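Local atomic coordinates of hypothetical protein PA2201 (Pseudomonas aeruginosa, PDB entry 2FEF), a protein that is of unknown function but is probably an all-helical immunity protein of the PoNi type, related to proteins that neutralise bacterial nuclease toxins. Residues K39-E44 with L87-D92; A28-I33 with G254-E259; A79-S84 with Y146-Q151; A96-R101 with V285-A290. All blocks are in the same frame, centred on the assembly; numbering follows the deposited sequence.

Contact 1: K39-E44 with L87-D92; sequences KADWRE and LLKAID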
loop_
_atom_site.group_PDB
_atom_site.type_symbol
_atom_site.label_atom_id
_atom_site.label_comp_id
_atom_site.label_asym_id
_atom_site.label_seq_id
_atom_site.Cartn_x
_atom_site.Cartn_y
_atom_site.Cartn_z
ATOM N N LYS B 39 16.810 -2.469 0.981
ATOM C CA LYS B 39 16.236 -2.613 -0.355
ATOM C C LYS B 39 14.735 -2.826 -0.277
ATOM O O LYS B 39 13.990 -2.324 -1.117
ATOM C CB LYS B 39 16.904 -3.768 -1.113
ATOM C CG LYS B 39 16.518 -3.848 -2.607
ATOM N N ALA B 40 14.279 -3.567 0.720
ATOM C CA ALA B 40 12.825 -3.804 0.848
ATOM C C ALA B 40 12.131 -2.523 1.278
ATOM O O ALA B 40 11.027 -2.240 0.821
ATOM C CB ALA B 40 12.525 -4.944 1.821
ATOM N N ASP B 41 12.770 -1.751 2.161
ATOM C CA ASP B 41 12.221 -0.464 2.587
ATOM C C ASP B 41 12.116 0.494 1.385
ATOM O O ASP B 41 11.119 1.181 1.219
ATOM C CB ASP B 41 13.121 0.208 3.631
ATOM C CG ASP B 41 13.091 -0.475 4.987
ATOM O OD1 ASP B 41 12.190 -1.296 5.245
ATOM O OD2 ASP B 41 13.993 -0.155 5.799
ATOM N N TRP B 42 13.173 0.535 0.587
ATOM C CA TRP B 42 13.235 1.343 -0.621
ATOM C C TRP B 42 12.083 0.997 -1.554
ATOM O O TRP B 42 11.359 1.902 -1.972
ATOM C CB TRP B 42 14.562 1.083 -1.355
ATOM C CG TRP B 42 14.784 2.046 -2.534
ATOM C CD1 TRP B 42 14.652 1.760 -3.860
ATOM C CD2 TRP B 42 15.170 3.422 -2.450
ATOM N NE1 TRP B 42 14.932 2.877 -4.612
ATOM C CE2 TRP B 42 15.266 3.909 -3.775
ATOM C CE3 TRP B 42 15.450 4.286 -1.380
ATOM C CZ2 TRP B 42 15.621 5.237 -4.071
ATOM C CZ3 TRP B 42 15.804 5.607 -1.664
ATOM C CH2 TRP B 42 15.896 6.070 -3.013
ATOM N N ARG B 43 11.924 -0.295 -1.881
ATOM C CA ARG B 43 10.844 -0.762 -2.752
ATOM C C ARG B 43 9.475 -0.349 -2.227
ATOM O O ARG B 43 8.615 0.073 -2.991
ATOM C CB ARG B 43 10.840 -2.293 -2.901
ATOM C CG ARG B 43 11.972 -2.889 -3.748
ATOM C CD ARG B 43 11.668 -4.397 -4.085
ATOM N NE ARG B 43 10.407 -4.492 -4.810
ATOM C CZ ARG B 43 10.282 -4.615 -6.133
ATOM N NH1 ARG B 43 11.343 -4.766 -6.926
ATOM N NH2 ARG B 43 9.079 -4.621 -6.662
ATOM N N GLU B 44 9.264 -0.503 -0.924
ATOM C CA GLU B 44 7.987 -0.082 -0.302
ATOM C C GLU B 44 7.673 1.393 -0.491
ATOM O O GLU B 44 6.525 1.764 -0.781
ATOM C CB GLU B 44 7.964 -0.404 1.200
ATOM C CG GLU B 44 7.846 -1.882 1.518
ATOM C CD GLU B 44 8.130 -2.171 3.011
ATOM O OE1 GLU B 44 8.496 -1.232 3.778
ATOM O OE2 GLU B 44 8.043 -3.334 3.392
ATOM N N LEU B 87 14.105 10.168 0.952
ATOM C CA LEU B 87 15.364 10.939 1.011
ATOM C C LEU B 87 16.259 10.397 2.134
ATOM O O LEU B 87 17.435 10.126 1.927
ATOM C CB LEU B 87 15.066 12.443 1.203
ATOM C CG LEU B 87 16.328 13.339 1.308
ATOM C CD1 LEU B 87 17.238 13.148 0.156
ATOM C CD2 LEU B 87 15.864 14.790 1.395
ATOM N N LEU B 88 15.682 10.221 3.312
ATOM C CA LEU B 88 16.412 9.659 4.438
ATOM C C LEU B 88 17.032 8.296 4.113
ATOM O O LEU B 88 18.214 8.074 4.359
ATOM C CB LEU B 88 15.485 9.595 5.677
ATOM C CG LEU B 88 16.170 8.989 6.906
ATOM C CD1 LEU B 88 17.360 9.859 7.381
ATOM C CD2 LEU B 88 15.144 8.767 7.995
ATOM N N LYS B 89 16.248 7.375 3.556
ATOM C CA LYS B 89 16.797 6.081 3.175
ATOM C C LYS B 89 17.959 6.216 2.178
ATOM O O LYS B 89 18.947 5.468 2.232
ATOM C CB LYS B 89 15.676 5.246 2.562
ATOM C CG LYS B 89 14.613 4.891 3.599
ATOM C CD LYS B 89 15.123 3.798 4.553
ATOM C CE LYS B 89 14.240 3.750 5.790
ATOM N NZ LYS B 89 14.817 2.742 6.740
ATOM N N ALA B 90 17.835 7.162 1.243
ATOM C CA ALA B 90 18.890 7.376 0.253
ATOM C C ALA B 90 20.195 7.902 0.922
ATOM O O ALA B 90 21.298 7.520 0.542
ATOM C CB ALA B 90 18.390 8.353 -0.800
ATOM N N ILE B 91 20.061 8.776 1.906
ATOM C CA ILE B 91 21.211 9.203 2.722
ATOM C C ILE B 91 21.890 7.997 3.417
ATOM O O ILE B 91 23.137 7.782 3.311
ATOM C CB ILE B 91 20.811 10.272 3.808
ATOM C CG1 ILE B 91 20.188 11.515 3.132
ATOM C CG2 ILE B 91 22.117 10.673 4.626
ATOM C CD1 ILE B 91 19.509 12.480 4.100
ATOM N N ASP B 92 21.089 7.200 4.124
ATOM C CA ASP B 92 21.615 5.947 4.749
ATOM C C ASP B 92 22.399 5.076 3.759
ATOM O O ASP B 92 23.472 4.540 4.076
ATOM C CB ASP B 92 20.456 5.093 5.271
ATOM C CG ASP B 92 19.887 5.568 6.606
ATOM O OD1 ASP B 92 20.428 6.511 7.219
ATOM O OD2 ASP B 92 18.835 4.986 7.021
#
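W42 and K89 mark the closest approach of two backbones, with their CA atoms 7.0 Å apart. Residues 39-44 and 87-92 both lie within longer helices and run nearly antiparallel, at 153° between their N-to-C directions. Because the axes stay 10.4 Å apart, side chains must bridge the gap, and two kinds do so. On the polar side, NZ of K89 forms a salt bridge with OD2 of D41 at 3.2 Å. The ammonium approaches from above the carboxylate plane, 39° out of it. The lysine chain bends at chi2 and then extends, which carries NZ to the acid rather than straight out from its helix. The other oxygen of D41, OD1, has a stronger partner in R43 of the second subunit, so this acid serves both an intrachain and an intersubunit pair.

The apolar half belongs to W42. With CG anti to the backbone N (chi1 -172°), the indole reaches across so that its six-membered ring meets the opposite helix. CB of K89 lies at the ring edge, 4.1 Å from CE3 of W42, while the methyl CB of A90 comes obliquely to within 3.9 Å of CZ3 of W42. W38 stacks on the same indole, and I103 of helix 97-127 packs against both W42 and A90. Helices 35-54, 66-93 and 97-127 thus meet around one tryptophan.

Contact 2: A28-I33 with G254-E259; sequences APRRNI and GWWAME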
loop_
_atom_site.group_PDB
_atom_site.type_symbol
_atom_site.label_atom_id
_atom_site.label_comp_id
_atom_site.label_asym_id
_atom_site.label_seq_id
_atom_site.Cartn_x
_atom_site.Cartn_y
_atom_site.Cartn_z
ATOM N N ALA B 28 29.025 2.840 -1.044
ATOM C CA ALA B 28 28.970 2.255 0.302
ATOM C C ALA B 28 27.980 3.010 1.217
ATOM O O ALA B 28 27.936 4.233 1.211
ATOM C CB ALA B 28 30.354 2.268 0.918
ATOM N N PRO B 29 27.207 2.285 2.028
ATOM C CA PRO B 29 26.344 3.038 2.964
ATOM C C PRO B 29 27.106 4.007 3.888
ATOM O O PRO B 29 28.278 3.773 4.229
ATOM C CB PRO B 29 25.676 1.930 3.787
ATOM C CG PRO B 29 25.606 0.755 2.795
ATOM C CD PRO B 29 26.992 0.829 2.152
ATOM N N ARG B 30 26.409 5.042 4.333
ATOM C CA ARG B 30 26.983 6.047 5.235
ATOM C C ARG B 30 27.087 5.595 6.704
ATOM O O ARG B 30 27.823 6.199 7.509
ATOM C CB ARG B 30 26.201 7.364 5.130
ATOM C CG ARG B 30 26.562 8.173 3.906
ATOM C CD ARG B 30 25.913 9.569 3.942
ATOM N NE ARG B 30 26.288 10.321 2.742
ATOM C CZ ARG B 30 25.643 10.271 1.581
ATOM N NH1 ARG B 30 26.118 10.974 0.557
ATOM N NH2 ARG B 30 24.550 9.505 1.430
ATOM N N ARG B 31 26.362 4.530 7.032
ATOM C CA ARG B 31 26.400 3.910 8.353
ATOM C C ARG B 31 26.105 2.439 8.165
ATOM O O ARG B 31 25.720 2.022 7.067
ATOM C CB ARG B 31 25.357 4.555 9.289
ATOM C CG ARG B 31 23.908 4.343 8.892
ATOM C CD ARG B 31 22.961 5.187 9.748
ATOM N NE ARG B 31 21.543 4.901 9.437
ATOM C CZ ARG B 31 20.803 3.960 10.011
ATOM N NH1 ARG B 31 21.301 3.182 10.976
ATOM N NH2 ARG B 31 19.531 3.788 9.606
ATOM N N ASN B 32 26.281 1.642 9.225
ATOM C CA ASN B 32 26.012 0.204 9.169
ATOM C C ASN B 32 24.524 -0.047 9.010
ATOM O O ASN B 32 23.723 0.344 9.865
ATOM C CB ASN B 32 26.522 -0.531 10.425
ATOM C CG ASN B 32 26.301 -2.042 10.349
ATOM O OD1 ASN B 32 26.767 -2.700 9.426
ATOM N ND2 ASN B 32 25.574 -2.588 11.317
ATOM N N ILE B 33 24.141 -0.666 7.908
ATOM C CA ILE B 33 22.717 -0.968 7.674
ATOM C C ILE B 33 22.602 -2.399 7.188
ATOM O O ILE B 33 23.602 -3.002 6.795
ATOM C CB ILE B 33 22.082 -0.000 6.649
ATOM C CG1 ILE B 33 22.755 -0.139 5.278
ATOM C CG2 ILE B 33 22.082 1.434 7.196
ATOM C CD1 ILE B 33 22.026 0.575 4.167
ATOM N N GLY B 254 16.260 10.652 11.543
ATOM C CA GLY B 254 16.934 9.393 11.882
ATOM C C GLY B 254 18.264 9.579 12.610
ATOM O O GLY B 254 18.356 10.282 13.628
ATOM N N TRP B 255 19.292 8.947 12.055
ATOM C CA TRP B 255 20.642 8.887 12.620
ATOM C C TRP B 255 21.417 10.207 12.524
ATOM O O TRP B 255 22.388 10.419 13.240
ATOM C CB TRP B 255 21.373 7.819 11.808
ATOM C CG TRP B 255 22.783 7.462 12.153
ATOM C CD1 TRP B 255 23.914 7.893 11.539
ATOM C CD2 TRP B 255 23.182 6.532 13.148
ATOM N NE1 TRP B 255 25.010 7.289 12.090
ATOM C CE2 TRP B 255 24.585 6.432 13.084
ATOM C CE3 TRP B 255 22.484 5.751 14.077
ATOM C CZ2 TRP B 255 25.311 5.605 13.939
ATOM C CZ3 TRP B 255 23.212 4.917 14.920
ATOM C CH2 TRP B 255 24.610 4.855 14.847
ATOM N N TRP B 256 21.001 11.083 11.615
ATOM C CA TRP B 256 21.893 12.124 11.107
ATOM C C TRP B 256 21.813 13.457 11.816
ATOM O O TRP B 256 20.753 14.034 11.944
ATOM C CB TRP B 256 21.645 12.316 9.593
ATOM C CG TRP B 256 21.875 11.009 8.906
ATOM C CD1 TRP B 256 20.931 10.184 8.357
ATOM C CD2 TRP B 256 23.124 10.348 8.774
ATOM N NE1 TRP B 256 21.528 9.042 7.891
ATOM C CE2 TRP B 256 22.879 9.120 8.122
ATOM C CE3 TRP B 256 24.437 10.673 9.158
ATOM C CZ2 TRP B 256 23.890 8.211 7.831
ATOM C CZ3 TRP B 256 25.450 9.766 8.875
ATOM C CH2 TRP B 256 25.173 8.551 8.213
ATOM N N ALA B 257 22.974 13.964 12.227
ATOM C CA ALA B 257 23.077 15.329 12.718
ATOM C C ALA B 257 23.046 16.297 11.552
ATOM O O ALA B 257 24.045 16.940 11.239
ATOM C CB ALA B 257 24.404 15.513 13.524
HETATM N N MSE B 258 21.872 16.430 10.943
HETATM C CA MSE B 258 21.651 17.277 9.757
HETATM C C MSE B 258 21.825 18.727 10.094
HETATM O O MSE B 258 22.281 19.503 9.259
HETATM C CB MSE B 258 20.174 17.128 9.347
HETATM C CG MSE B 258 19.936 15.812 8.804
HETATM SE SE MSE B 258 18.051 15.762 8.232
HETATM C CE MSE B 258 18.234 13.973 7.550
ATOM N N GLU B 259 21.439 19.097 11.319
ATOM C CA GLU B 259 21.567 20.479 11.758
ATOM C C GLU B 259 23.049 20.912 11.864
ATOM O O GLU B 259 23.423 21.954 11.333
ATOM C CB GLU B 259 20.780 20.762 13.048
ATOM C CG GLU B 259 21.317 20.286 14.429
ATOM C CD GLU B 259 21.375 18.789 14.618
ATOM O OE1 GLU B 259 22.052 18.117 13.806
ATOM O OE2 GLU B 259 20.855 18.270 15.630
#
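The indole of W255 receives R31 CD over one face, with the methylene 3.3 Å above the ring plane and shifted toward the rim. At the edge of the same indole, in its plane, lies CD2 of W256. The W256 ring in turn has CD1 of W255 over one face and C of R30 at its edge, so each of the two consecutive tryptophans meets both its neighbour and the loop 28-33. The guanidinium of R31 is tilted by 22° from the W255 ring. One of its faces is covered by CG2 of I33, and CZ2 of W256 sits at its edge.

The closest interaction is a CH-pi contact: CD of R31 stands 3.4 Å from the centroid of the five-membered ring of W255, only 16° off the normal. R31 starts from the position between backbone N and carbonyl carbon (chi1 65°) and then runs extended, which carries CD across the indole. CD of R31 also touches CZ2 of W256 at 3.7 Å, while CB of R30 packs on CH2 of W256 at 3.5 Å.

No hydrogen bond joins the two segments. The arginines offer their methylenes to the indoles and send their charges elsewhere, R31 to D92 and R30 to D283. D92 also accepts from W256 NE1, and this double support would probably help keep its carboxylate ionised.

Contact 3: A79-S84 with Y146-Q151; sequences AAENAS and YPFALQ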
loop_
_atom_site.group_PDB
_atom_site.type_symbol
_atom_site.label_atom_id
_atom_site.label_comp_id
_atom_site.label_asym_id
_atom_site.label_seq_id
_atom_site.Cartn_x
_atom_site.Cartn_y
_atom_site.Cartn_z
ATOM N N ALA B 79 2.024 11.676 0.996
ATOM C CA ALA B 79 3.034 11.464 -0.037
ATOM C C ALA B 79 4.312 12.275 0.198
ATOM O O ALA B 79 5.425 11.785 -0.045
ATOM C CB ALA B 79 2.453 11.832 -1.419
ATOM N N ALA B 80 4.141 13.541 0.607
ATOM C CA ALA B 80 5.297 14.398 0.945
ATOM C C ALA B 80 6.132 13.761 2.062
ATOM O O ALA B 80 7.372 13.762 2.005
ATOM C CB ALA B 80 4.800 15.803 1.359
ATOM N N GLU B 81 5.476 13.198 3.072
ATOM C CA GLU B 81 6.224 12.456 4.129
ATOM C C GLU B 81 6.979 11.261 3.560
ATOM O O GLU B 81 8.100 10.987 3.939
ATOM C CB GLU B 81 5.275 11.958 5.252
ATOM C CG GLU B 81 4.603 13.066 6.080
ATOM C CD GLU B 81 3.878 12.541 7.344
ATOM O OE1 GLU B 81 4.059 11.369 7.743
ATOM O OE2 GLU B 81 3.103 13.328 7.921
ATOM N N ASN B 82 6.336 10.517 2.665
ATOM C CA ASN B 82 6.992 9.355 2.054
ATOM C C ASN B 82 8.207 9.756 1.234
ATOM O O ASN B 82 9.226 9.026 1.185
ATOM C CB ASN B 82 5.997 8.598 1.145
ATOM C CG ASN B 82 4.830 7.953 1.913
ATOM O OD1 ASN B 82 4.859 7.738 3.153
ATOM N ND2 ASN B 82 3.780 7.641 1.162
ATOM N N ALA B 83 8.112 10.907 0.563
ATOM C CA ALA B 83 9.283 11.434 -0.158
ATOM C C ALA B 83 10.380 11.852 0.811
ATOM O O ALA B 83 11.551 11.641 0.526
ATOM C CB ALA B 83 8.911 12.618 -1.098
ATOM N N SER B 84 10.027 12.450 1.939
ATOM C CA SER B 84 11.048 12.714 2.988
ATOM C C SER B 84 11.737 11.414 3.499
ATOM O O SER B 84 12.932 11.413 3.746
ATOM C CB SER B 84 10.420 13.475 4.171
ATOM O OG SER B 84 10.240 14.847 3.814
ATOM N N TYR B 146 8.271 18.445 13.605
ATOM C CA TYR B 146 9.521 19.228 13.489
ATOM C C TYR B 146 10.617 18.542 12.650
ATOM O O TYR B 146 11.252 19.211 11.860
ATOM C CB TYR B 146 10.088 19.549 14.875
ATOM C CG TYR B 146 11.210 20.571 14.893
ATOM C CD1 TYR B 146 10.925 21.951 14.966
ATOM C CD2 TYR B 146 12.560 20.171 14.914
ATOM C CE1 TYR B 146 11.945 22.902 15.018
ATOM C CE2 TYR B 146 13.579 21.119 14.955
ATOM C CZ TYR B 146 13.277 22.468 15.022
ATOM O OH TYR B 146 14.291 23.395 15.066
ATOM N N PRO B 147 10.847 17.225 12.827
ATOM C CA PRO B 147 11.923 16.621 12.012
ATOM C C PRO B 147 11.734 16.798 10.491
ATOM O O PRO B 147 12.702 16.843 9.793
ATOM C CB PRO B 147 11.849 15.140 12.361
ATOM C CG PRO B 147 11.275 15.110 13.774
ATOM C CD PRO B 147 10.226 16.226 13.720
ATOM N N PHE B 148 10.499 16.839 9.974
ATOM C CA PHE B 148 10.351 17.088 8.518
ATOM C C PHE B 148 10.766 18.493 8.156
ATOM O O PHE B 148 11.262 18.741 7.037
ATOM C CB PHE B 148 8.874 16.885 8.051
ATOM C CG PHE B 148 8.402 15.470 8.181
ATOM C CD1 PHE B 148 8.790 14.508 7.262
ATOM C CD2 PHE B 148 7.522 15.109 9.217
ATOM C CE1 PHE B 148 8.335 13.166 7.365
ATOM C CE2 PHE B 148 7.028 13.760 9.336
ATOM C CZ PHE B 148 7.453 12.798 8.415
ATOM N N ALA B 149 10.519 19.447 9.066
ATOM C CA ALA B 149 10.920 20.843 8.781
ATOM C C ALA B 149 12.463 20.941 8.867
ATOM O O ALA B 149 13.111 21.601 8.036
ATOM C CB ALA B 149 10.258 21.818 9.750
ATOM N N LEU B 150 13.037 20.266 9.858
ATOM C CA LEU B 150 14.510 20.185 9.995
ATOM C C LEU B 150 15.095 19.614 8.700
ATOM O O LEU B 150 16.038 20.183 8.146
ATOM C CB LEU B 150 14.911 19.285 11.193
ATOM C CG LEU B 150 16.423 18.979 11.299
ATOM C CD1 LEU B 150 17.180 20.294 11.485
ATOM C CD2 LEU B 150 16.612 18.040 12.473
ATOM N N GLN B 151 14.540 18.487 8.223
ATOM C CA GLN B 151 15.041 17.873 6.988
ATOM C C GLN B 151 14.946 18.859 5.802
ATOM O O GLN B 151 15.882 18.999 5.015
ATOM C CB GLN B 151 14.227 16.604 6.617
ATOM C CG GLN B 151 14.882 15.859 5.419
ATOM C CD GLN B 151 13.955 14.877 4.751
ATOM O OE1 GLN B 151 13.027 15.275 4.035
ATOM N NE2 GLN B 151 14.215 13.583 4.953
#
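S84 and Q151 pair through two hydrogen bonds that use both ends of one amide. NE2 of Q151 donates to the backbone O of S84 over 2.8 Å with a nearly straight N-H...O angle of 168°, and that oxygen lies almost in the amide plane. In return OG of S84 donates to OE1 of Q151, also at 2.8 Å. The glutamine chain, extended beyond CG and leaving the backbone on the side opposite N (chi1 -172°), spans the distance between helices, and the paired bonds fix how its amide is turned. Each group has a further partner: NE2 of Q151 also donates to O of A252, while OG of S84 accepts from NE1 of W111. The buried polar atoms of this pair are therefore well provided for.

Beside them F148 supplies the apolar part. CB of S84 meets the ring at its edge, 3.6 Å from CD1 of F148. Over a face lies CG of E81, in a CH-pi contact 4.1 Å from the ring centroid. Beyond that methylene, the acid of E81 is engaged by R59 and R54 of the second subunit, which should offset the cost of burying a carboxylate.

The axes of 79-84 and 146-151, on helices 66-93 and 146-158, are 59° apart, and the contact's centre lies about 5 Å from that of the chain. The arrangement is that of an interhelical contact in an all-alpha core, stitched by buried polar bonds beside an aromatic.

Contact 4: A96-R101 with V285-A290; sequences AGAELR and VDYARA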
loop_
_atom_site.group_PDB
_atom_site.type_symbol
_atom_site.label_atom_id
_atom_site.label_comp_id
_atom_site.label_asym_id
_atom_site.label_seq_id
_atom_site.Cartn_x
_atom_site.Cartn_y
_atom_site.Cartn_z
ATOM N N ALA B 96 25.222 9.616 -3.522
ATOM C CA ALA B 96 26.033 10.831 -3.486
ATOM C C ALA B 96 25.153 12.065 -3.645
ATOM O O ALA B 96 23.935 11.968 -3.936
ATOM C CB ALA B 96 27.107 10.791 -4.517
ATOM N N GLY B 97 25.771 13.220 -3.426
ATOM C CA GLY B 97 25.061 14.499 -3.384
ATOM C C GLY B 97 24.132 14.727 -4.552
ATOM O O GLY B 97 22.985 15.104 -4.364
ATOM N N ALA B 98 24.612 14.485 -5.774
ATOM C CA ALA B 98 23.777 14.770 -6.956
ATOM C C ALA B 98 22.485 13.943 -6.978
ATOM O O ALA B 98 21.390 14.480 -7.304
ATOM C CB ALA B 98 24.581 14.620 -8.270
ATOM N N GLU B 99 22.607 12.660 -6.635
ATOM C CA GLU B 99 21.444 11.770 -6.548
ATOM C C GLU B 99 20.485 12.162 -5.445
ATOM O O GLU B 99 19.248 12.131 -5.638
ATOM C CB GLU B 99 21.847 10.296 -6.421
ATOM C CG GLU B 99 22.412 9.710 -7.742
ATOM C CD GLU B 99 23.707 10.378 -8.196
ATOM O OE1 GLU B 99 24.662 10.449 -7.384
ATOM O OE2 GLU B 99 23.770 10.826 -9.373
ATOM N N LEU B 100 21.038 12.540 -4.292
ATOM C CA LEU B 100 20.201 12.979 -3.170
ATOM C C LEU B 100 19.460 14.258 -3.561
ATOM O O LEU B 100 18.265 14.414 -3.280
ATOM C CB LEU B 100 21.067 13.258 -1.939
ATOM C CG LEU B 100 21.735 12.077 -1.243
ATOM C CD1 LEU B 100 22.511 12.592 -0.012
ATOM C CD2 LEU B 100 20.680 11.024 -0.864
ATOM N N ARG B 101 20.176 15.159 -4.234
ATOM C CA ARG B 101 19.546 16.435 -4.688
ATOM C C ARG B 101 18.351 16.187 -5.632
ATOM O O ARG B 101 17.301 16.827 -5.509
ATOM C CB ARG B 101 20.588 17.372 -5.309
ATOM C CG ARG B 101 20.056 18.815 -5.533
ATOM C CD ARG B 101 21.136 19.652 -6.248
ATOM N NE ARG B 101 20.895 21.090 -6.099
ATOM C CZ ARG B 101 20.079 21.791 -6.892
ATOM N NH1 ARG B 101 19.440 21.202 -7.895
ATOM N NH2 ARG B 101 19.903 23.085 -6.678
ATOM N N VAL B 285 28.654 18.104 3.329
ATOM C CA VAL B 285 29.317 19.399 3.519
ATOM C C VAL B 285 30.199 19.694 2.310
ATOM O O VAL B 285 30.122 20.774 1.718
ATOM C CB VAL B 285 30.084 19.457 4.859
ATOM C CG1 VAL B 285 30.891 20.791 4.973
ATOM C CG2 VAL B 285 29.079 19.276 6.048
ATOM N N ASP B 286 31.037 18.723 1.932
ATOM C CA ASP B 286 31.953 18.903 0.815
ATOM C C ASP B 286 31.204 19.157 -0.493
ATOM O O ASP B 286 31.582 20.057 -1.243
ATOM C CB ASP B 286 32.909 17.698 0.700
ATOM C CG ASP B 286 33.830 17.549 1.914
ATOM O OD1 ASP B 286 34.027 18.548 2.662
ATOM O OD2 ASP B 286 34.377 16.420 2.125
ATOM N N TYR B 287 30.149 18.368 -0.738
ATOM C CA TYR B 287 29.305 18.469 -1.930
ATOM C C TYR B 287 28.687 19.860 -2.071
ATOM O O TYR B 287 28.796 20.482 -3.139
ATOM C CB TYR B 287 28.181 17.413 -1.901
ATOM C CG TYR B 287 27.150 17.584 -2.980
ATOM C CD1 TYR B 287 27.425 17.211 -4.293
ATOM C CD2 TYR B 287 25.899 18.151 -2.704
ATOM C CE1 TYR B 287 26.481 17.368 -5.299
ATOM C CE2 TYR B 287 24.954 18.305 -3.711
ATOM C CZ TYR B 287 25.268 17.937 -5.013
ATOM O OH TYR B 287 24.329 18.082 -6.017
ATOM N N ALA B 288 28.027 20.329 -1.005
ATOM C CA ALA B 288 27.377 21.637 -1.010
ATOM C C ALA B 288 28.403 22.777 -1.253
ATOM O O ALA B 288 28.140 23.696 -2.034
ATOM C CB ALA B 288 26.636 21.844 0.309
ATOM N N ARG B 289 29.572 22.689 -0.604
ATOM C CA ARG B 289 30.604 23.719 -0.759
ATOM C C ARG B 289 31.104 23.737 -2.192
ATOM O O ARG B 289 31.156 24.810 -2.804
ATOM C CB ARG B 289 31.758 23.520 0.222
ATOM C CG ARG B 289 31.369 23.796 1.683
ATOM C CD ARG B 289 32.495 23.468 2.638
ATOM N NE ARG B 289 32.227 24.000 3.969
ATOM C CZ ARG B 289 32.972 23.749 5.043
ATOM N NH1 ARG B 289 34.045 22.976 4.949
ATOM N NH2 ARG B 289 32.650 24.275 6.211
ATOM N N ALA B 290 31.438 22.562 -2.735
ATOM C CA ALA B 290 31.925 22.457 -4.128
ATOM C C ALA B 290 30.897 22.953 -5.149
ATOM O O ALA B 290 31.250 23.682 -6.085
ATOM C CB ALA B 290 32.342 21.023 -4.447
#
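Y287 lays its ring on G97 in a CH-pi contact between a tyrosine and a glycine, at a near-perpendicular helix crossing in the all-alpha fold. The axes of 97-101 and 285-290, which belong to helices 97-127 and 282-292, stand at 82° and come within 10.8 Å. Helix 97-127 begins here, with A96 at its N-cap, and the CA atoms of G97 and Y287 are only 6.0 Å apart. Glycine has no CB, and one at this position would collide with CG of the tyrosine, which is why the backbones can come so close.

The principal interaction is CH-pi. CA of G97 stands 3.5 Å from the centroid of the tyrosine ring and merely 3° off its normal, so the ring lies squarely over the glycine. A chi1 of 171°, which sets CG of Y287 opposite the backbone N, sends the ring toward the start of the other helix.

Van der Waals contact extends this along the backbone. The ring carbon CZ of Y287 touches C of G97 at 3.4 Å, and CE1 of Y287 approaches N of A98 at 3.5 Å, obliquely to the ring. A98 adds its methyl group more loosely.

Polar groups contribute no hydrogen bond across the pair. R101 passes at about a right angle to the tyrosine and carries its guanidinium beyond it: NH2 donates to O of D160, and NE makes a weak bond to O of L159. What R101 gives to the contact is aliphatic. Its extended chain runs past the phenol, and its CD rests 3.6 Å from OH of Y287.

In the fold
Helix 66-93 is shared by contacts 1 and 3, whose centres lie about 14 Å apart; Q151 of contact 3 packs on L87 of contact 1, and both contacts reach the second subunit. The centre of contact 2 lies about 12 Å from that of contact 1, and the two are joined by a hydrogen bond from R30 to the backbone of I91. L100 of contact 4 packs on A90 and I91. Contacts 3 and 4 do not touch, being about 19 Å apart between centres. Along the chain, contact 1 closes before contact 4 opens, while contacts 2 and 4 bring late segments back to early ones. The N-terminal and C-terminal regions are thereby knitted into one helical body.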